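Hsc70 cochaperone (SGT) (Aspergillus fumigatus, PDB 3SZ7) acts as a co-chaperone that binds tail-anchored membrane proteins and directs them into the GET pathway, and binds heat-shock chaperones through its TPR domain. Local coordinates at residues G113-A116 with M117-G120. Sequence-based numbering, arbitrary orientation.
Sequences GSDA and MKRG
Gly113 O receives the ammonium group of Lys118 at 3.0 Å from NZ, the nitrogen standing well above the carbonyl plane. The positive phi of Gly113 would press a side chain against the preceding carbonyl oxygen, and it would also come tight against Lys118 CG, so glycine fits this turn into the helix. Ser114 is the N-cap. Its chi1 of 67° tucks OG in against the backbone, where it accepts from Met117 N at 3.1 Å, one side of a capping box; a short hydroxyl side chain suits a position where a first-turn amide has no residue one turn earlier in the helix to accept from it. The backbone N of Ser114 points in turn at Met117 SD, a weak but nearly straight bond of 3.6 Å (166°). The carbonyl of Ser114 begins the regular helical pattern by accepting from Lys118 N, and takes a further weak bond from Lys118 NZ. Asp115 sets a carboxylate in the first turn, where negative charge would be favoured by the helix dipole, and its OD1 meets Lys118 NZ in a long salt bridge of 3.4 Å. Lys118 reaches all three oxygens because turns in its last two torsions curl NZ back over the start of the helix. Ala116, small and exposed, continues the helix by accepting from Gly120 N. The contact thus opens helix 115-133, which comes after helix 95-109 in the TPR domain; its buried Met117 packs against Ser79 and Ser83 of helix 79-91 and against Ile106 and Glu109 of helix 95-109.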
loop_
_atom_site.group_PDB
_atom_site.type_symbol
_atom_site.label_atom_id
_atom_site.label_comp_id
_atom_site.label_asym_id
_atom_site.label_seq_id
_atom_site.Cartn_x
_atom_site.Cartn_y
_atom_site.Cartn_z
ATOM N N GLY A 113 -0.064 9.273 12.498
ATOM C CA GLY A 113 -0.344 8.792 11.158
ATOM C C GLY A 113 -1.016 9.815 10.265
ATOM O O GLY A 113 -1.726 10.706 10.735
ATOM N N SER A 114 -0.790 9.691 8.963
ATOM C CA SER A 114 -1.515 10.497 7.994
ATOM C C SER A 114 -2.969 10.046 7.989
ATOM O O SER A 114 -3.294 8.970 8.495
ATOM C CB SER A 114 -0.922 10.306 6.599
ATOM O OG SER A 114 -1.140 8.980 6.146
ATOM N N ASP A 115 -3.848 10.859 7.414
ATOM C CA ASP A 115 -5.244 10.461 7.296
ATOM C C ASP A 115 -5.354 9.102 6.611
ATOM O O ASP A 115 -6.139 8.247 7.028
ATOM C CB ASP A 115 -6.051 11.506 6.526
ATOM C CG ASP A 115 -6.327 12.752 7.348
ATOM O OD1 ASP A 115 -6.366 12.646 8.592
ATOM O OD2 ASP A 115 -6.511 13.836 6.752
ATOM N N ALA A 116 -4.562 8.910 5.560
ATOM C CA ALA A 116 -4.582 7.667 4.796
ATOM C C ALA A 116 -4.155 6.477 5.643
ATOM O O ALA A 116 -4.720 5.392 5.524
ATOM C CB ALA A 116 -3.684 7.779 3.573
ATOM N N MET A 117 -3.146 6.675 6.484
ATOM C CA MET A 117 -2.654 5.587 7.322
ATOM C C MET A 117 -3.668 5.221 8.388
ATOM O O MET A 117 -3.905 4.044 8.656
ATOM C CB MET A 117 -1.337 5.972 7.991
ATOM C CG MET A 117 -0.208 6.230 7.022
ATOM S SD MET A 117 1.199 6.902 7.921
ATOM C CE MET A 117 2.164 7.565 6.557
ATOM N N LYS A 118 -4.260 6.236 9.006
ATOM C CA LYS A 118 -5.226 5.995 10.076
ATOM C C LYS A 118 -6.454 5.271 9.549
ATOM O O LYS A 118 -6.899 4.279 10.135
ATOM C CB LYS A 118 -5.624 7.299 10.777
ATOM C CG LYS A 118 -4.536 7.848 11.703
ATOM C CD LYS A 118 -5.069 8.944 12.616
ATOM C CE LYS A 118 -5.696 10.064 11.816
ATOM N NZ LYS A 118 -4.771 10.578 10.772
ATOM N N ARG A 119 -6.995 5.765 8.437
ATOM C CA ARG A 119 -8.146 5.129 7.807
ATOM C C ARG A 119 -7.779 3.751 7.272
ATOM O O ARG A 119 -8.567 2.814 7.368
ATOM C CB ARG A 119 -8.698 6.007 6.683
ATOM C CG ARG A 119 -9.251 7.334 7.181
ATOM C CD ARG A 119 -10.393 7.105 8.157
ATOM N NE ARG A 119 -11.605 6.687 7.462
ATOM C CZ ARG A 119 -12.613 7.503 7.174
ATOM N NH1 ARG A 119 -12.561 8.778 7.539
ATOM N NH2 ARG A 119 -13.675 7.044 6.530
ATOM N N GLY A 120 -6.573 3.632 6.725
ATOM C CA GLY A 120 -6.079 2.349 6.253
ATOM C C GLY A 120 -6.033 1.318 7.367
ATOM O O GLY A 120 -6.470 0.174 7.192
#